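Local coordinates for D-3-phosphoglycerate dehydrogenase oxidoreductase protein (Ralstonia solanacearum, PDB 3GG9), which probably acts as an NAD-dependent dehydrogenase of the D-isomer specific 2-hydroxyacid family, with phosphoglycerate as its likely substrate, at residues 238-252 with 264-277. Residues are numbered along the deposited sequence; the frame is centred on the assembly and turned at random. Where two conformers were deposited one is given.
Sequences LTRMKPTALFVNTSR and ALNRGRPGMAAIDV
R269 lies against residues 239-243, where one type I turn (L238 to M241) runs into the next (K242 to A245). Its CB starts 3.3 Å from M241 O, and CG stays beside the same oxygen; with CG anti to the carbonyl carbon (chi1 -60°), the chain runs on to CD, 3.4 Å from T239 O. NE gives T239 O a weak hydrogen bond (3.2 Å, 125° at the hydrogen), while NH2 sits 3.5 Å from P243 CG. P243 CD lies over one guanidinium face, offset toward its rim, and R240 O lies in plane at the edge; a long, flat cation suits both carbonyls and ring. P270, after a cis peptide bond, is a compact apolar wedge: CB meets M241 SD at 3.8 Å, and CG meets F247 CB. G271, without a side chain, brings its CA to 3.2 Å from P243 O. Beyond, strands 246-249 and 272-275 pair in parallel (F247 N to M272 O, A274 N to F247 O, N249 N to A274 O) within the Rossmann-type domain's beta-alpha-beta unit, completed by helix 260-267. Small A274 meets L246 CD1 and V248 CG2 on one face; A273 faces F247 CB on the other. At the C-terminal end of strand 246-249, N249 ND2 bonds R252 O and OD1 accepts from S251 N, an Asx turn. The chemistry implies a division of labour: backbone bonds set the register, while R269 and P270 mainly pack against the lead-in.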
loop_
_atom_site.group_PDB
_atom_site.type_symbol
_atom_site.label_atom_id
_atom_site.label_comp_id
_atom_site.label_asym_id
_atom_site.label_seq_id
_atom_site.Cartn_x
_atom_site.Cartn_y
_atom_site.Cartn_z
ATOM N N LEU A 238 -3.643 -19.140 14.657
ATOM C CA LEU A 238 -3.973 -17.714 14.587
ATOM C C LEU A 238 -4.148 -17.051 15.959
ATOM O O LEU A 238 -3.720 -15.926 16.158
ATOM C CB LEU A 238 -5.235 -17.511 13.738
ATOM C CG LEU A 238 -5.096 -17.848 12.254
ATOM C CD1 LEU A 238 -6.466 -17.830 11.600
ATOM C CD2 LEU A 238 -4.115 -16.891 11.538
ATOM N N THR A 239 -4.778 -17.738 16.915
ATOM C CA THR A 239 -4.974 -17.134 18.239
ATOM C C THR A 239 -3.692 -17.113 19.088
ATOM O O THR A 239 -3.674 -16.558 20.174
ATOM C CB THR A 239 -6.170 -17.753 19.010
ATOM O OG1 THR A 239 -6.022 -19.166 19.047
ATOM C CG2 THR A 239 -7.505 -17.402 18.314
ATOM N N ARG A 240 -2.618 -17.697 18.558
ATOM C CA ARG A 240 -1.275 -17.615 19.126
ATOM C C ARG A 240 -0.653 -16.247 18.823
ATOM O O ARG A 240 0.272 -15.797 19.510
ATOM C CB ARG A 240 -0.413 -18.701 18.478
ATOM C CG ARG A 240 0.671 -19.285 19.334
ATOM C CD ARG A 240 0.416 -20.729 19.714
ATOM N NE ARG A 240 0.088 -21.569 18.564
ATOM C CZ ARG A 240 -0.075 -22.888 18.621
ATOM N NH1 ARG A 240 -0.397 -23.572 17.526
ATOM N NH2 ARG A 240 0.080 -23.525 19.775
ATOM N N MET A 241 -1.158 -15.604 17.764
ATOM C CA MET A 241 -0.618 -14.329 17.266
ATOM C C MET A 241 -0.778 -13.177 18.257
ATOM O O MET A 241 -1.685 -13.197 19.097
ATOM C CB MET A 241 -1.219 -13.969 15.890
ATOM C CG MET A 241 -0.812 -14.932 14.741
ATOM S SD MET A 241 -1.357 -14.545 13.035
ATOM C CE MET A 241 -0.369 -13.096 12.664
ATOM N N LYS A 242 0.099 -12.180 18.169
ATOM C CA LYS A 242 -0.039 -10.977 18.995
ATOM C C LYS A 242 -1.381 -10.269 18.728
ATOM O O LYS A 242 -1.915 -10.362 17.622
ATOM C CB LYS A 242 1.096 -9.986 18.743
ATOM C CG LYS A 242 2.492 -10.565 18.880
ATOM C CD LYS A 242 3.525 -9.493 18.586
ATOM C CE LYS A 242 4.894 -10.099 18.509
ATOM N NZ LYS A 242 5.958 -9.044 18.397
ATOM N N PRO A 243 -1.926 -9.567 19.742
ATOM C CA PRO A 243 -3.090 -8.694 19.535
ATOM C C PRO A 243 -2.857 -7.539 18.557
ATOM O O PRO A 243 -3.817 -6.980 18.069
ATOM C CB PRO A 243 -3.348 -8.118 20.932
ATOM C CG PRO A 243 -2.741 -9.096 21.855
ATOM C CD PRO A 243 -1.519 -9.585 21.161
ATOM N N THR A 244 -1.603 -7.181 18.293
ATOM C CA THR A 244 -1.264 -6.116 17.340
ATOM C C THR A 244 -0.784 -6.646 15.966
ATOM O O THR A 244 -0.392 -5.858 15.075
ATOM C CB THR A 244 -0.098 -5.284 17.882
ATOM O OG1 THR A 244 0.966 -6.172 18.269
ATOM C CG2 THR A 244 -0.536 -4.424 19.066
ATOM N N ALA A 245 -0.790 -7.967 15.829
ATOM C CA ALA A 245 -0.247 -8.657 14.669
ATOM C C ALA A 245 -1.139 -8.607 13.442
ATOM O O ALA A 245 -2.373 -8.570 13.541
ATOM C CB ALA A 245 0.093 -10.096 15.023
ATOM N N LEU A 246 -0.489 -8.581 12.282
ATOM C CA LEU A 246 -1.161 -8.645 10.980
ATOM C C LEU A 246 -0.983 -10.006 10.263
ATOM O O LEU A 246 0.140 -10.495 10.048
ATOM C CB LEU A 246 -0.718 -7.468 10.101
ATOM C CG LEU A 246 -1.072 -7.541 8.607
ATOM C CD1 LEU A 246 -2.558 -7.251 8.438
ATOM C CD2 LEU A 246 -0.193 -6.541 7.803
ATOM N N PHE A 247 -2.100 -10.632 9.917
ATOM C CA PHE A 247 -2.074 -11.864 9.135
ATOM C C PHE A 247 -2.355 -11.573 7.658
ATOM O O PHE A 247 -3.388 -11.002 7.334
ATOM C CB PHE A 247 -3.107 -12.858 9.670
ATOM C CG PHE A 247 -3.171 -14.138 8.880
ATOM C CD1 PHE A 247 -2.166 -15.096 9.000
ATOM C CD2 PHE A 247 -4.217 -14.377 8.005
ATOM C CE1 PHE A 247 -2.234 -16.279 8.277
ATOM C CE2 PHE A 247 -4.292 -15.550 7.277
ATOM C CZ PHE A 247 -3.294 -16.508 7.416
ATOM N N VAL A 248 -1.433 -11.955 6.764
ATOM C CA VAL A 248 -1.603 -11.714 5.322
ATOM C C VAL A 248 -1.742 -13.027 4.555
ATOM O O VAL A 248 -0.936 -13.950 4.716
ATOM C CB VAL A 248 -0.422 -10.851 4.706
ATOM C CG1 VAL A 248 -0.679 -10.528 3.236
ATOM C CG2 VAL A 248 -0.208 -9.547 5.499
ATOM N N ASN A 249 -2.758 -13.112 3.706
ATOM C CA ASN A 249 -2.927 -14.291 2.859
ATOM C C ASN A 249 -3.319 -13.903 1.448
ATOM O O ASN A 249 -4.485 -13.617 1.173
ATOM C CB ASN A 249 -3.958 -15.276 3.459
ATOM C CG ASN A 249 -4.032 -16.595 2.690
ATOM O OD1 ASN A 249 -3.212 -16.883 1.819
ATOM N ND2 ASN A 249 -5.025 -17.397 3.009
ATOM N N THR A 250 -2.336 -13.923 0.546
ATOM C CA THR A 250 -2.612 -13.766 -0.861
ATOM C C THR A 250 -2.461 -15.097 -1.618
ATOM O O THR A 250 -2.321 -15.099 -2.835
ATOM C CB THR A 250 -1.649 -12.724 -1.485
ATOM O OG1 THR A 250 -0.322 -13.213 -1.349
ATOM C CG2 THR A 250 -1.734 -11.398 -0.740
ATOM N N SER A 251 -2.493 -16.221 -0.910
ATOM C CA SER A 251 -2.287 -17.523 -1.550
ATOM C C SER A 251 -3.601 -18.205 -1.923
ATOM O O SER A 251 -4.081 -18.072 -3.063
ATOM C CB SER A 251 -1.427 -18.421 -0.668
ATOM O OG SER A 251 -0.059 -18.008 -0.671
ATOM N N ARG A 252 -4.153 -18.965 -0.978
ATOM C CA ARG A 252 -5.458 -19.603 -1.151
ATOM C C ARG A 252 -6.187 -19.559 0.191
ATOM O O ARG A 252 -5.564 -19.721 1.249
ATOM C CB ARG A 252 -5.323 -21.065 -1.625
ATOM C CG ARG A 252 -4.878 -21.294 -3.091
ATOM C CD ARG A 252 -5.899 -20.824 -4.140
ATOM N NE ARG A 252 -7.209 -21.462 -3.992
ATOM C CZ ARG A 252 -7.572 -22.618 -4.555
ATOM N NH1 ARG A 252 -6.722 -23.295 -5.318
ATOM N NH2 ARG A 252 -8.797 -23.105 -4.350
ATOM N N ALA A 264 -10.774 -16.194 14.592
ATOM C CA ALA A 264 -9.617 -15.630 15.274
ATOM C C ALA A 264 -9.673 -14.098 15.381
ATOM O O ALA A 264 -9.346 -13.536 16.438
ATOM C CB ALA A 264 -8.331 -16.081 14.603
ATOM N N LEU A 265 -10.104 -13.421 14.316
ATOM C CA LEU A 265 -10.243 -11.963 14.370
ATOM C C LEU A 265 -11.244 -11.543 15.436
ATOM O O LEU A 265 -10.992 -10.603 16.191
ATOM C CB LEU A 265 -10.613 -11.367 13.009
ATOM C CG LEU A 265 -9.495 -11.307 11.957
ATOM C CD1 LEU A 265 -10.091 -10.897 10.628
ATOM C CD2 LEU A 265 -8.356 -10.357 12.348
ATOM N N ASN A 266 -12.348 -12.276 15.526
ATOM C CA ASN A 266 -13.340 -12.037 16.575
ATOM C C ASN A 266 -12.844 -12.313 17.999
ATOM O O ASN A 266 -13.411 -11.793 18.951
ATOM C CB ASN A 266 -14.630 -12.806 16.292
ATOM C CG ASN A 266 -15.473 -12.151 15.213
ATOM O OD1 ASN A 266 -15.307 -10.974 14.900
ATOM N ND2 ASN A 266 -16.380 -12.919 14.632
ATOM N N ARG A 267 -11.790 -13.109 18.149
ATOM C CA ARG A 267 -11.204 -13.328 19.479
ATOM C C ARG A 267 -10.034 -12.372 19.776
ATOM O O ARG A 267 -9.496 -12.351 20.891
ATOM C CB ARG A 267 -10.849 -14.810 19.716
ATOM C CG ARG A 267 -12.001 -15.786 19.400
ATOM C CD ARG A 267 -12.158 -16.921 20.399
ATOM N NE ARG A 267 -11.276 -18.068 20.167
ATOM C CZ ARG A 267 -11.665 -19.267 19.719
ATOM N NH1 ARG A 267 -10.768 -20.234 19.568
ATOM N NH2 ARG A 267 -12.937 -19.513 19.424
ATOM N N GLY A 268 -9.657 -11.572 18.776
ATOM C CA GLY A 268 -8.725 -10.463 18.962
ATOM C C GLY A 268 -7.261 -10.748 18.676
ATOM O O GLY A 268 -6.409 -9.871 18.874
ATOM N N ARG A 269 -6.968 -11.979 18.258
ATOM C CA ARG A 269 -5.606 -12.420 17.869
ATOM C C ARG A 269 -5.728 -13.222 16.573
ATOM O O ARG A 269 -6.396 -14.252 16.556
ATOM C CB ARG A 269 -4.942 -13.272 18.955
ATOM C CG ARG A 269 -4.771 -12.547 20.291
ATOM C CD ARG A 269 -4.489 -13.496 21.440
ATOM N NE ARG A 269 -3.058 -13.712 21.555
ATOM C CZ ARG A 269 -2.268 -13.107 22.432
ATOM N NH1 ARG A 269 -0.971 -13.372 22.422
ATOM N NH2 ARG A 269 -2.768 -12.262 23.322
ATOM N N PRO A 270 -5.119 -12.741 15.467
ATOM C CA PRO A 270 -4.320 -11.522 15.289
ATOM C C PRO A 270 -5.211 -10.274 15.373
ATOM O O PRO A 270 -6.428 -10.405 15.416
ATOM C CB PRO A 270 -3.764 -11.685 13.876
ATOM C CG PRO A 270 -4.818 -12.470 13.157
ATOM C CD PRO A 270 -5.285 -13.478 14.198
ATOM N N GLY A 271 -4.610 -9.091 15.396
ATOM C CA GLY A 271 -5.365 -7.840 15.452
ATOM C C GLY A 271 -5.931 -7.412 14.105
ATOM O O GLY A 271 -6.946 -6.703 14.030
ATOM N N MET A 272 -5.271 -7.833 13.032
ATOM C CA MET A 272 -5.665 -7.396 11.696
ATOM C C MET A 272 -5.326 -8.452 10.660
ATOM O O MET A 272 -4.411 -9.262 10.849
ATOM C CB MET A 272 -4.998 -6.048 11.353
ATOM C CG MET A 272 -5.494 -5.377 10.024
ATOM S SD MET A 272 -5.008 -3.656 9.699
ATOM C CE MET A 272 -5.902 -2.900 11.075
ATOM N N ALA A 273 -6.107 -8.470 9.589
ATOM C CA ALA A 273 -5.792 -9.279 8.439
ATOM C C ALA A 273 -5.841 -8.501 7.118
ATOM O O ALA A 273 -6.535 -7.490 6.994
ATOM C CB ALA A 273 -6.664 -10.491 8.390
ATOM N N ALA A 274 -5.073 -8.974 6.142
ATOM C CA ALA A 274 -5.183 -8.477 4.780
ATOM C C ALA A 274 -5.226 -9.702 3.866
ATOM O O ALA A 274 -4.342 -10.557 3.916
ATOM C CB ALA A 274 -4.007 -7.537 4.432
ATOM N N ILE A 275 -6.299 -9.836 3.092
ATOM C CA ILE A 275 -6.488 -11.042 2.281
ATOM C C ILE A 275 -6.848 -10.695 0.834
ATOM O O ILE A 275 -7.499 -9.684 0.561
ATOM C CB ILE A 275 -7.505 -12.068 2.904
ATOM C CG1 ILE A 275 -8.921 -11.503 2.961
ATOM C CG2 ILE A 275 -7.070 -12.595 4.312
ATOM C CD1 ILE A 275 -9.781 -12.073 1.929
ATOM N N ASP A 276 -6.465 -11.573 -0.080
ATOM C CA ASP A 276 -6.698 -11.342 -1.505
ATOM C C ASP A 276 -7.502 -12.492 -2.102
ATOM O O ASP A 276 -7.867 -12.455 -3.245
ATOM C CB ASP A 276 -5.348 -11.150 -2.225
ATOM C CG ASP A 276 -5.499 -10.796 -3.710
ATOM O OD1 ASP A 276 -6.129 -9.763 -4.019
ATOM O OD2 ASP A 276 -4.964 -11.545 -4.573
ATOM N N VAL A 277 -7.838 -13.490 -1.292
ATOM C CA VAL A 277 -8.392 -14.725 -1.822
ATOM C C VAL A 277 -9.542 -15.194 -0.939
ATOM O O VAL A 277 -9.479 -15.075 0.289
ATOM C CB VAL A 277 -7.315 -15.861 -1.906
ATOM C CG1 VAL A 277 -6.313 -15.562 -3.005
ATOM C CG2 VAL A 277 -6.599 -16.057 -0.541
HETATM O O HOH W 1 -6.332 -7.389 18.899
HETATM O O HOH W 2 -3.005 -13.335 -5.048
#